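Local coordinates for putative cell surface protein, similar to internalin proteins (Listeria monocytogenes EGD-e, PDB 5KZS) that is of unknown function but belongs to the leucine-rich-repeat internalin family, whose member InlP interacts with host afadin and facilitates basement membrane crossing, at residues S149-A154 and S173-S178; I158-V163 and N180-L185; L194-L199 and L217-L222; N206-F211 and E229-V234. One frame throughout, in Å; residues are numbered along the deposited sequence.

Contact 1 of 4, residues S149-A154 and S173-S178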
loop_
_atom_site.group_PDB
_atom_site.type_symbol
_atom_site.label_atom_id
_atom_site.label_comp_id
_atom_site.label_asym_id
_atom_site.label_seq_id
_atom_site.Cartn_x
_atom_site.Cartn_y
_atom_site.Cartn_z
ATOM N N SER A 149 15.543 -1.194 0.295
ATOM C CA SER A 149 14.938 -2.344 -0.427
ATOM C C SER A 149 13.473 -2.698 -0.130
ATOM O O SER A 149 12.906 -3.478 -0.879
ATOM C CB SER A 149 15.807 -3.605 -0.323
ATOM O OG SER A 149 15.681 -4.197 0.934
ATOM N N GLN A 150 12.866 -2.144 0.919
ATOM C CA GLN A 150 11.441 -2.383 1.207
ATOM C C GLN A 150 10.767 -1.102 1.648
ATOM O O GLN A 150 11.339 -0.371 2.438
ATOM C CB GLN A 150 11.276 -3.403 2.328
ATOM C CG GLN A 150 11.952 -4.754 2.118
ATOM C CD GLN A 150 11.377 -5.839 3.033
ATOM O OE1 GLN A 150 10.165 -6.039 3.083
ATOM N NE2 GLN A 150 12.240 -6.542 3.755
ATOM N N LEU A 151 9.549 -0.838 1.190
ATOM C CA LEU A 151 8.848 0.396 1.568
ATOM C C LEU A 151 7.354 0.157 1.694
ATOM O O LEU A 151 6.694 -0.165 0.704
ATOM C CB LEU A 151 9.135 1.495 0.539
ATOM C CG LEU A 151 8.441 2.863 0.676
ATOM C CD1 LEU A 151 8.660 3.441 2.070
ATOM C CD2 LEU A 151 8.925 3.845 -0.382
ATOM N N TYR A 152 6.825 0.305 2.909
ATOM C CA TYR A 152 5.422 -0.035 3.201
ATOM C C TYR A 152 4.650 1.223 3.539
ATOM O O TYR A 152 4.861 1.815 4.585
ATOM C CB TYR A 152 5.329 -1.043 4.352
ATOM C CG TYR A 152 5.971 -2.363 4.028
ATOM C CD1 TYR A 152 7.324 -2.581 4.265
ATOM C CD2 TYR A 152 5.232 -3.399 3.467
ATOM C CE1 TYR A 152 7.917 -3.801 3.973
ATOM C CE2 TYR A 152 5.820 -4.611 3.156
ATOM C CZ TYR A 152 7.159 -4.801 3.409
ATOM O OH TYR A 152 7.729 -5.994 3.092
HETATM N N MSE A 153 3.764 1.632 2.642
HETATM C CA MSE A 153 3.045 2.882 2.790
HETATM C C MSE A 153 1.573 2.672 2.539
HETATM O O MSE A 153 0.941 3.445 1.817
HETATM C CB MSE A 153 3.615 3.804 1.739
HETATM C CG MSE A 153 5.136 3.881 1.687
HETATM SE SE MSE A 153 5.647 5.334 2.882
HETATM C CE MSE A 153 5.417 6.725 1.540
ATOM N N ALA A 154 1.004 1.631 3.145
ATOM C CA ALA A 154 -0.398 1.276 2.923
ATOM C C ALA A 154 -1.318 2.040 3.858
ATOM O O ALA A 154 -0.905 2.439 4.923
ATOM C CB ALA A 154 -0.582 -0.210 3.123
ATOM N N SER A 173 13.214 -3.910 -3.732
ATOM C CA SER A 173 12.500 -5.130 -4.167
ATOM C C SER A 173 11.032 -5.226 -3.731
ATOM O O SER A 173 10.289 -5.965 -4.356
ATOM C CB SER A 173 13.260 -6.399 -3.806
ATOM O OG SER A 173 13.757 -6.289 -2.516
ATOM N N THR A 174 10.595 -4.464 -2.732
ATOM C CA THR A 174 9.203 -4.526 -2.288
ATOM C C THR A 174 8.611 -3.141 -2.078
ATOM O O THR A 174 9.221 -2.303 -1.420
ATOM C CB THR A 174 9.076 -5.340 -0.971
ATOM O OG1 THR A 174 9.571 -6.678 -1.167
ATOM C CG2 THR A 174 7.613 -5.406 -0.513
ATOM N N LEU A 175 7.404 -2.925 -2.587
ATOM C CA LEU A 175 6.725 -1.637 -2.461
ATOM C C LEU A 175 5.227 -1.825 -2.257
ATOM O O LEU A 175 4.536 -2.352 -3.130
ATOM C CB LEU A 175 6.985 -0.790 -3.707
ATOM C CG LEU A 175 6.274 0.563 -3.860
ATOM C CD1 LEU A 175 6.493 1.494 -2.676
ATOM C CD2 LEU A 175 6.782 1.205 -5.127
ATOM N N ASP A 176 4.736 -1.386 -1.107
ATOM C CA ASP A 176 3.363 -1.644 -0.706
ATOM C C ASP A 176 2.623 -0.316 -0.662
ATOM O O ASP A 176 2.910 0.535 0.177
ATOM C CB ASP A 176 3.349 -2.362 0.656
ATOM C CG ASP A 176 1.967 -2.855 1.062
ATOM O OD1 ASP A 176 0.965 -2.206 0.676
ATOM O OD2 ASP A 176 1.885 -3.894 1.783
ATOM N N LEU A 177 1.673 -0.153 -1.574
ATOM C CA LEU A 177 0.855 1.060 -1.654
ATOM C C LEU A 177 -0.639 0.721 -1.579
ATOM O O LEU A 177 -1.496 1.487 -2.039
ATOM C CB LEU A 177 1.209 1.831 -2.935
ATOM C CG LEU A 177 2.652 2.387 -2.968
ATOM C CD1 LEU A 177 3.132 2.681 -4.380
ATOM C CD2 LEU A 177 2.801 3.640 -2.108
ATOM N N SER A 178 -0.944 -0.405 -0.937
ATOM C CA SER A 178 -2.305 -0.920 -0.867
ATOM C C SER A 178 -3.158 -0.045 0.032
ATOM O O SER A 178 -2.625 0.710 0.818
ATOM C CB SER A 178 -2.282 -2.343 -0.322
ATOM O OG SER A 178 -1.577 -2.389 0.907
#
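M153 N donates to D176 O at 2.8 Å, and one step back L151 O takes D176 N at 2.9 Å in a nearly linear bond (169°). L151 N to T174 O continues the parallel pairing. At its start, S149 O is gripped by two successive backbone amides, S173 N and T174 N. With CG anti to the backbone N (chi1 -172°), D176 lets OD1 accept both S178 N at 3.1 Å, closing an Asx turn, and S178 OG at 2.6 Å on the syn lone pair, while A154 CB rests against this same oxygen. The Y152 and D176 side chains cross at about a right angle, ring and carboxylate planes 56° apart: Y152 CD2 touches D176 CB at 3.5 Å, and D176 OD2 sits at the ring edge, in plane. Y152 OH meets T174 CG2 at 3.7 Å, the T174 hydroxyl being turned to E196 on the next strand. Behind the sheet L151 and L175 lie side by side, CD2 to CD1 4.1 Å; of selenomethionine M153 only CB meets L177 CD2, its end leading away. Inward leucines alternating with polar residues on short parallel strands mark the concave face of a leucine-rich-repeat solenoid.

Contact 2 of 4, residues I158-V163 and N180-L185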
loop_
_atom_site.group_PDB
_atom_site.type_symbol
_atom_site.label_atom_id
_atom_site.label_comp_id
_atom_site.label_asym_id
_atom_site.label_seq_id
_atom_site.Cartn_x
_atom_site.Cartn_y
_atom_site.Cartn_z
ATOM N N ILE A 158 -2.842 7.958 0.255
ATOM C CA ILE A 158 -1.934 8.353 -0.823
ATOM C C ILE A 158 -2.673 8.529 -2.154
ATOM O O ILE A 158 -3.483 7.682 -2.529
ATOM C CB ILE A 158 -0.767 7.327 -0.967
ATOM C CG1 ILE A 158 0.291 7.600 0.111
ATOM C CG2 ILE A 158 -0.110 7.360 -2.351
ATOM C CD1 ILE A 158 1.278 6.472 0.320
ATOM N N THR A 159 -2.378 9.628 -2.859
ATOM C CA THR A 159 -2.887 9.870 -4.226
ATOM C C THR A 159 -1.732 9.846 -5.235
ATOM O O THR A 159 -0.559 9.865 -4.837
ATOM C CB THR A 159 -3.711 11.179 -4.318
ATOM O OG1 THR A 159 -3.047 12.242 -3.634
ATOM C CG2 THR A 159 -5.089 10.981 -3.687
ATOM N N SER A 160 -2.070 9.788 -6.527
ATOM C CA SER A 160 -1.094 9.581 -7.620
ATOM C C SER A 160 -0.024 10.663 -7.676
ATOM O O SER A 160 1.137 10.368 -7.966
ATOM C CB SER A 160 -1.807 9.503 -8.973
ATOM O OG SER A 160 -2.846 8.530 -8.945
ATOM N N ASP A 161 -0.436 11.905 -7.402
ATOM C CA ASP A 161 0.478 13.057 -7.229
ATOM C C ASP A 161 1.504 12.921 -6.079
ATOM O O ASP A 161 2.531 13.593 -6.109
ATOM C CB ASP A 161 -0.312 14.382 -7.086
ATOM C CG ASP A 161 -1.413 14.307 -6.029
ATOM O OD1 ASP A 161 -2.392 13.534 -6.241
ATOM O OD2 ASP A 161 -1.304 15.002 -4.994
ATOM N N ASP A 162 1.232 12.070 -5.082
ATOM C CA ASP A 162 2.191 11.772 -3.998
ATOM C C ASP A 162 3.320 10.811 -4.381
ATOM O O ASP A 162 4.314 10.725 -3.669
ATOM C CB ASP A 162 1.476 11.199 -2.762
ATOM C CG ASP A 162 0.434 12.156 -2.160
ATOM O OD1 ASP A 162 0.535 13.384 -2.356
ATOM O OD2 ASP A 162 -0.497 11.671 -1.473
ATOM N N VAL A 163 3.180 10.091 -5.488
ATOM C CA VAL A 163 4.147 9.065 -5.866
ATOM C C VAL A 163 5.064 9.517 -6.999
ATOM O O VAL A 163 4.604 9.691 -8.114
ATOM C CB VAL A 163 3.419 7.798 -6.319
ATOM C CG1 VAL A 163 4.414 6.658 -6.553
ATOM C CG2 VAL A 163 2.365 7.411 -5.284
ATOM N N ASN A 180 -4.863 2.650 -0.483
ATOM C CA ASN A 180 -4.763 4.070 -0.740
ATOM C C ASN A 180 -5.783 4.393 -1.835
ATOM O O ASN A 180 -6.578 3.517 -2.188
ATOM C CB ASN A 180 -3.321 4.385 -1.131
ATOM C CG ASN A 180 -2.362 4.377 0.072
ATOM O OD1 ASN A 180 -2.614 5.029 1.100
ATOM N ND2 ASN A 180 -1.231 3.686 -0.074
ATOM N N GLN A 181 -5.811 5.624 -2.356
ATOM C CA GLN A 181 -6.741 5.951 -3.464
ATOM C C GLN A 181 -5.999 6.365 -4.733
ATOM O O GLN A 181 -6.277 7.393 -5.345
ATOM C CB GLN A 181 -7.863 6.933 -3.056
ATOM C CG GLN A 181 -7.517 7.958 -1.996
ATOM C CD GLN A 181 -7.688 7.441 -0.575
ATOM O OE1 GLN A 181 -7.531 6.246 -0.300
ATOM N NE2 GLN A 181 -8.002 8.351 0.342
ATOM N N LEU A 182 -5.078 5.495 -5.137
ATOM C CA LEU A 182 -4.346 5.637 -6.393
ATOM C C LEU A 182 -5.258 5.408 -7.598
ATOM O O LEU A 182 -5.906 4.360 -7.682
ATOM C CB LEU A 182 -3.197 4.623 -6.451
ATOM C CG LEU A 182 -2.077 4.806 -5.420
ATOM C CD1 LEU A 182 -1.190 3.569 -5.364
ATOM C CD2 LEU A 182 -1.259 6.060 -5.730
ATOM N N THR A 183 -5.297 6.392 -8.512
ATOM C CA THR A 183 -6.011 6.289 -9.814
ATOM C C THR A 183 -5.087 5.966 -11.002
ATOM O O THR A 183 -5.546 5.498 -12.040
ATOM C CB THR A 183 -6.765 7.596 -10.143
ATOM O OG1 THR A 183 -5.874 8.710 -10.023
ATOM C CG2 THR A 183 -7.937 7.807 -9.203
ATOM N N ASN A 184 -3.795 6.222 -10.840
ATOM C CA ASN A 184 -2.804 6.067 -11.897
ATOM C C ASN A 184 -1.442 5.857 -11.256
ATOM O O ASN A 184 -1.237 6.243 -10.102
ATOM C CB ASN A 184 -2.729 7.350 -12.741
ATOM C CG ASN A 184 -3.914 7.518 -13.685
ATOM O OD1 ASN A 184 -3.962 6.900 -14.753
ATOM N ND2 ASN A 184 -4.873 8.365 -13.298
ATOM N N LEU A 185 -0.505 5.281 -12.004
ATOM C CA LEU A 185 0.843 5.064 -11.488
ATOM C C LEU A 185 1.930 5.460 -12.492
ATOM O O LEU A 185 1.793 5.205 -13.676
ATOM C CB LEU A 185 1.025 3.605 -11.090
ATOM C CG LEU A 185 1.592 3.378 -9.687
ATOM C CD1 LEU A 185 0.515 3.606 -8.636
ATOM C CD2 LEU A 185 2.150 1.974 -9.540
#
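I158 and N180 share the straightest hydrogen bond across this pair of loops: I158 N gives to N180 OD1 at 3.1 Å with an angle of 172° at the hydrogen, though from above the amide plane, 55° out of it. A second bond, Q181 N to I158 O, lies in the carbonyl plane. The N180 amide also accepts from M156 N and gives to M153 O of the coil before, as N202 ND2 does to L177 O: the asparagine ladder of leucine-rich repeats. Hydroxyl contacts lie at the far end, where S160 OG is 3.2 Å from T183 OG1, with either able to donate, and 3.0 Å from N184 O. Within 158-163, T159 N bonds D162 OD2 while D162 N returns to T159 O, bracing the 3-10 turn. Apolar contact centres on L182 CD2, which touches I158 CG2 at 3.8 Å and V163 CG2 at 3.9 Å. A chi1 of -80° sets I158 CG2 anti to the backbone N, and the I158 and L182 side chains lie side by side. I158 CB packs on N180 CG at 3.5 Å. The chemistry implies a buried amide, in the loop that follows strand 174-176, satisfied by main chain.

Contact 3 of 4, residues L194-L199 and L217-L222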
loop_
_atom_site.group_PDB
_atom_site.type_symbol
_atom_site.label_atom_id
_atom_site.label_comp_id
_atom_site.label_asym_id
_atom_site.label_seq_id
_atom_site.Cartn_x
_atom_site.Cartn_y
_atom_site.Cartn_z
ATOM N N LEU A 194 12.778 -4.502 -8.549
ATOM C CA LEU A 194 11.520 -4.628 -7.806
ATOM C C LEU A 194 10.915 -5.987 -8.083
ATOM O O LEU A 194 10.765 -6.363 -9.246
ATOM C CB LEU A 194 10.509 -3.532 -8.161
ATOM C CG LEU A 194 9.335 -3.399 -7.178
ATOM C CD1 LEU A 194 9.760 -2.598 -5.953
ATOM C CD2 LEU A 194 8.124 -2.749 -7.818
ATOM N N ALA A 195 10.600 -6.717 -7.012
ATOM C CA ALA A 195 9.991 -8.038 -7.094
ATOM C C ALA A 195 8.502 -8.020 -6.755
ATOM O O ALA A 195 7.720 -8.684 -7.432
ATOM C CB ALA A 195 10.735 -9.006 -6.194
ATOM N N GLU A 196 8.114 -7.267 -5.729
ATOM C CA GLU A 196 6.738 -7.259 -5.236
ATOM C C GLU A 196 6.196 -5.850 -5.231
ATOM O O GLU A 196 6.830 -4.929 -4.728
ATOM C CB GLU A 196 6.652 -7.852 -3.821
ATOM C CG GLU A 196 6.982 -9.351 -3.737
ATOM C CD GLU A 196 8.458 -9.688 -3.418
ATOM O OE1 GLU A 196 9.095 -9.038 -2.544
ATOM O OE2 GLU A 196 8.990 -10.643 -4.038
ATOM N N LEU A 197 5.016 -5.681 -5.798
ATOM C CA LEU A 197 4.368 -4.383 -5.824
ATOM C C LEU A 197 2.935 -4.626 -5.416
ATOM O O LEU A 197 2.190 -5.319 -6.109
ATOM C CB LEU A 197 4.461 -3.760 -7.228
ATOM C CG LEU A 197 3.769 -2.422 -7.511
ATOM C CD1 LEU A 197 4.207 -1.336 -6.549
ATOM C CD2 LEU A 197 4.062 -1.984 -8.930
ATOM N N ASN A 198 2.549 -4.078 -4.276
ATOM C CA ASN A 198 1.205 -4.306 -3.785
ATOM C C ASN A 198 0.373 -3.050 -4.005
ATOM O O ASN A 198 0.659 -2.006 -3.388
ATOM C CB ASN A 198 1.264 -4.691 -2.314
ATOM C CG ASN A 198 -0.056 -5.183 -1.774
ATOM O OD1 ASN A 198 -1.105 -5.091 -2.418
ATOM N ND2 ASN A 198 -0.007 -5.700 -0.562
ATOM N N LEU A 199 -0.641 -3.165 -4.877
ATOM C CA LEU A 199 -1.576 -2.071 -5.157
ATOM C C LEU A 199 -3.045 -2.429 -4.911
ATOM O O LEU A 199 -3.941 -1.772 -5.438
ATOM C CB LEU A 199 -1.396 -1.594 -6.595
ATOM C CG LEU A 199 0.046 -1.257 -7.002
ATOM C CD1 LEU A 199 0.179 -1.113 -8.499
ATOM C CD2 LEU A 199 0.538 0.001 -6.311
ATOM N N LEU A 217 9.985 -8.279 -11.662
ATOM C CA LEU A 217 8.688 -8.375 -10.986
ATOM C C LEU A 217 8.129 -9.814 -10.994
ATOM O O LEU A 217 8.096 -10.460 -12.038
ATOM C CB LEU A 217 7.680 -7.409 -11.626
ATOM C CG LEU A 217 6.370 -7.152 -10.865
ATOM C CD1 LEU A 217 6.597 -6.349 -9.593
ATOM C CD2 LEU A 217 5.370 -6.426 -11.750
ATOM N N ASN A 218 7.745 -10.299 -9.807
ATOM C CA ASN A 218 7.100 -11.601 -9.589
ATOM C C ASN A 218 5.662 -11.501 -9.125
ATOM O O ASN A 218 4.904 -12.460 -9.298
ATOM C CB ASN A 218 7.837 -12.384 -8.496
ATOM C CG ASN A 218 9.264 -12.712 -8.872
ATOM O OD1 ASN A 218 9.594 -12.857 -10.060
ATOM N ND2 ASN A 218 10.130 -12.830 -7.861
ATOM N N ASN A 219 5.290 -10.373 -8.522
ATOM C CA ASN A 219 4.029 -10.261 -7.809
ATOM C C ASN A 219 3.501 -8.844 -7.898
ATOM O O ASN A 219 4.079 -7.925 -7.307
ATOM C CB ASN A 219 4.235 -10.674 -6.344
ATOM C CG ASN A 219 3.064 -10.297 -5.428
ATOM O OD1 ASN A 219 3.257 -10.108 -4.219
ATOM N ND2 ASN A 219 1.849 -10.204 -5.986
ATOM N N LEU A 220 2.395 -8.686 -8.615
ATOM C CA LEU A 220 1.712 -7.415 -8.742
ATOM C C LEU A 220 0.314 -7.614 -8.217
ATOM O O LEU A 220 -0.564 -8.130 -8.914
ATOM C CB LEU A 220 1.687 -6.960 -10.204
ATOM C CG LEU A 220 0.920 -5.672 -10.563
ATOM C CD1 LEU A 220 1.275 -4.492 -9.669
ATOM C CD2 LEU A 220 1.191 -5.289 -12.006
ATOM N N ASN A 221 0.098 -7.221 -6.978
ATOM C CA ASN A 221 -1.197 -7.432 -6.370
ATOM C C ASN A 221 -2.158 -6.338 -6.817
ATOM O O ASN A 221 -1.976 -5.172 -6.461
ATOM C CB ASN A 221 -1.072 -7.455 -4.855
ATOM C CG ASN A 221 -2.325 -7.964 -4.173
ATOM O OD1 ASN A 221 -3.426 -7.888 -4.731
ATOM N ND2 ASN A 221 -2.168 -8.495 -2.959
ATOM N N LEU A 222 -3.172 -6.724 -7.594
ATOM C CA LEU A 222 -4.204 -5.795 -8.033
ATOM C C LEU A 222 -5.593 -6.064 -7.459
ATOM O O LEU A 222 -6.557 -5.449 -7.902
ATOM C CB LEU A 222 -4.261 -5.799 -9.555
ATOM C CG LEU A 222 -2.944 -5.469 -10.260
ATOM C CD1 LEU A 222 -3.136 -5.491 -11.764
ATOM C CD2 LEU A 222 -2.413 -4.112 -9.832
#
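N198 and N221 present two amides with planes only 2° apart, side by side and aimed the same way. Both have CG anti to the backbone N (chi1 -170° and -168°), repeating the pose from one strand to the next. N198 OD1 lies 3.4 Å from N221 CB but accepts from S200 OG, and N221 OD1 accepts from D223 N. On the same face of the sheet, E196 and N219 cross at about a right angle, E196 CG meeting N219 OD1 at 3.8 Å; the glutamate's OE1 bonds T174 OG1 on the preceding strand. Between the strands A195 O holds two amides, N218 N at 2.9 Å on a lone pair and N219 N at 3.2 Å. Three further bonds follow: L197 N to N219 O, N221 N to L197 O, and L199 N to N221 O. The opposite face is leucine. L220 CD1 reaches L197 CD2 at 3.8 Å and L199 CD1 at 3.7 Å, while L217 CD1 comes to 3.4 Å from A195 O. These adjacent strands of the leucine-rich-repeat solenoid's parallel sheet are chemically two-sided: a polar concave face, with the N198 and N221 oxygens held by S200 and D223, backed by touching methyls of buried leucines.

Contact 4 of 4, residues N206-F211 and E229-V234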
loop_
_atom_site.group_PDB
_atom_site.type_symbol
_atom_site.label_atom_id
_atom_site.label_comp_id
_atom_site.label_asym_id
_atom_site.label_seq_id
_atom_site.Cartn_x
_atom_site.Cartn_y
_atom_site.Cartn_z
ATOM N N ASN A 206 -10.613 1.025 -15.235
ATOM C CA ASN A 206 -10.469 0.731 -16.659
ATOM C C ASN A 206 -9.109 0.097 -17.002
ATOM O O ASN A 206 -9.016 -1.118 -17.183
ATOM C CB ASN A 206 -10.778 1.978 -17.505
ATOM C CG ASN A 206 -11.150 1.655 -18.955
ATOM O OD1 ASN A 206 -11.202 0.492 -19.401
ATOM N ND2 ASN A 206 -11.435 2.705 -19.697
ATOM N N THR A 207 -8.063 0.905 -17.072
ATOM C CA THR A 207 -6.727 0.437 -17.421
ATOM C C THR A 207 -5.737 1.213 -16.573
ATOM O O THR A 207 -6.105 2.167 -15.884
ATOM C CB THR A 207 -6.394 0.692 -18.912
ATOM O OG1 THR A 207 -6.341 2.108 -19.170
ATOM C CG2 THR A 207 -7.421 0.057 -19.828
HETATM N N MSE A 208 -4.481 0.798 -16.649
HETATM C CA MSE A 208 -3.396 1.414 -15.890
HETATM C C MSE A 208 -2.145 1.312 -16.709
HETATM O O MSE A 208 -2.126 0.696 -17.775
HETATM C CB MSE A 208 -3.236 0.685 -14.545
HETATM C CG MSE A 208 -2.502 -0.658 -14.695
HETATM SE SE MSE A 208 -2.383 -1.724 -13.036
HETATM C CE MSE A 208 -0.623 -0.992 -12.510
ATOM N N THR A 209 -1.086 1.892 -16.177
ATOM C CA THR A 209 0.239 1.863 -16.770
ATOM C C THR A 209 0.776 0.484 -17.084
ATOM O O THR A 209 0.890 -0.336 -16.201
ATOM C CB THR A 209 1.198 2.497 -15.779
ATOM O OG1 THR A 209 0.746 3.831 -15.528
ATOM C CG2 THR A 209 2.623 2.499 -16.315
ATOM N N ASN A 210 1.141 0.249 -18.334
ATOM C CA ASN A 210 1.647 -1.047 -18.767
ATOM C C ASN A 210 3.159 -1.040 -18.604
ATOM O O ASN A 210 3.886 -0.681 -19.520
ATOM C CB ASN A 210 1.232 -1.315 -20.217
ATOM C CG ASN A 210 1.458 -2.756 -20.647
ATOM O OD1 ASN A 210 1.665 -3.649 -19.822
ATOM N ND2 ASN A 210 1.394 -2.996 -21.954
ATOM N N PHE A 211 3.625 -1.469 -17.435
ATOM C CA PHE A 211 5.018 -1.232 -17.002
ATOM C C PHE A 211 6.087 -1.758 -17.967
ATOM O O PHE A 211 6.150 -2.964 -18.227
ATOM C CB PHE A 211 5.261 -1.831 -15.607
ATOM C CG PHE A 211 4.406 -1.223 -14.530
ATOM C CD1 PHE A 211 4.501 0.126 -14.226
ATOM C CD2 PHE A 211 3.503 -1.999 -13.821
ATOM C CE1 PHE A 211 3.701 0.679 -13.237
ATOM C CE2 PHE A 211 2.708 -1.448 -12.831
ATOM C CZ PHE A 211 2.799 -0.113 -12.540
ATOM N N GLU A 229 -9.150 -4.219 -17.936
ATOM C CA GLU A 229 -8.100 -4.818 -18.729
ATOM C C GLU A 229 -6.792 -4.672 -17.972
ATOM O O GLU A 229 -6.520 -3.629 -17.377
ATOM C CB GLU A 229 -8.039 -4.139 -20.113
ATOM C CG GLU A 229 -6.664 -4.098 -20.783
ATOM C CD GLU A 229 -6.741 -3.844 -22.275
ATOM O OE1 GLU A 229 -6.321 -4.745 -23.034
ATOM O OE2 GLU A 229 -7.226 -2.759 -22.695
ATOM N N LEU A 230 -5.996 -5.731 -18.034
ATOM C CA LEU A 230 -4.749 -5.834 -17.315
ATOM C C LEU A 230 -3.541 -5.493 -18.190
ATOM O O LEU A 230 -3.520 -5.824 -19.365
ATOM C CB LEU A 230 -4.587 -7.259 -16.781
ATOM C CG LEU A 230 -5.726 -7.865 -15.943
ATOM C CD1 LEU A 230 -5.340 -9.264 -15.495
ATOM C CD2 LEU A 230 -6.111 -7.007 -14.743
ATOM N N PRO A 231 -2.507 -4.868 -17.600
ATOM C CA PRO A 231 -1.289 -4.531 -18.345
ATOM C C PRO A 231 -0.517 -5.769 -18.825
ATOM O O PRO A 231 0.068 -6.503 -18.013
ATOM C CB PRO A 231 -0.467 -3.747 -17.325
ATOM C CG PRO A 231 -0.912 -4.281 -16.002
ATOM C CD PRO A 231 -2.379 -4.538 -16.169
ATOM N N SER A 232 -0.523 -5.967 -20.146
ATOM C CA SER A 232 0.053 -7.151 -20.810
ATOM C C SER A 232 1.533 -7.476 -20.500
ATOM O O SER A 232 1.919 -8.647 -20.548
ATOM C CB SER A 232 -0.090 -7.000 -22.321
ATOM O OG SER A 232 0.630 -5.867 -22.767
ATOM N N ASN A 233 2.348 -6.457 -20.199
ATOM C CA ASN A 233 3.796 -6.658 -19.941
ATOM C C ASN A 233 4.117 -7.393 -18.633
ATOM O O ASN A 233 5.217 -7.925 -18.476
ATOM C CB ASN A 233 4.558 -5.320 -19.945
ATOM C CG ASN A 233 4.557 -4.642 -21.293
ATOM O OD1 ASN A 233 4.290 -5.262 -22.320
ATOM N ND2 ASN A 233 4.851 -3.353 -21.294
ATOM N N VAL A 234 3.165 -7.414 -17.708
ATOM C CA VAL A 234 3.383 -7.975 -16.385
ATOM C C VAL A 234 2.279 -8.958 -16.021
ATOM O O VAL A 234 1.962 -9.146 -14.850
ATOM C CB VAL A 234 3.481 -6.852 -15.329
ATOM C CG1 VAL A 234 4.718 -6.006 -15.588
ATOM C CG2 VAL A 234 2.222 -5.982 -15.299
HETATM O O HOH W 1 -9.934 -1.284 -21.451
HETATM O O HOH W 2 -4.327 -1.727 -18.014
#
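N210 reaches across to S232 and N233 on the back of the leucine-rich-repeat solenoid, where the loops following strands 205-206 and 226-227 stack one coil on the next. Its amide is held at both ends: OD1 takes N233 N at 2.9 Å, in the carbonyl plane and on a lone pair, and ND2 gives to S232 OG at 3.1 Å, with the partner tilted 23° from the amide plane. The side chain gets there with CG anti to the backbone N (chi1 -168°), which also brings OD1 to within 3.3 Å of P231 CB. N233 crosses it at about a right angle and returns two weak bonds, from ND2 to N210 O and to F211 O. Next comes apolar contact: selenomethionine M208 puts CG 4.2 Å from P231 CD and SE beside P231 CG, and F211 CB meets V234 CG1. Toward N206 a weak bond runs from E229 N to N206 O, and a water joins M208 N at 2.9 Å to E229 O at 3.0 Å. Around these, T209 OG1 bonds L185 O of the preceding coil, while L230 turns away from N206-F211 to lie on I264 and L268 of helix 263-270. The F211 ring is approached near its plane by V234 CG2, and T209 O sits 3.8 Å above one ring face, over the centre.

How the contacts relate
All four contacts join successive coils of one solenoid. Contacts 1 and 3 belong to its nine-stranded parallel sheet, their centres 9 Å apart and their inner strands, 174-176 and 196-198, adjacent. Contacts 2 and 4 lie in the return loops, their centres about 16 Å apart. Along the chain, segments of contacts 1 and 2 alternate, as do those of 3 and 4, the first pair closing before the second opens. Contact 2 touches contact 1 through N180, contact 3 through L182 and L185 on L199, and contact 4 through L185 and T209; V234 and M208 of contact 4 pack on leucines of contact 3. Sheet and loops share an apolar interior, with the sheet's polar residues on the concave face.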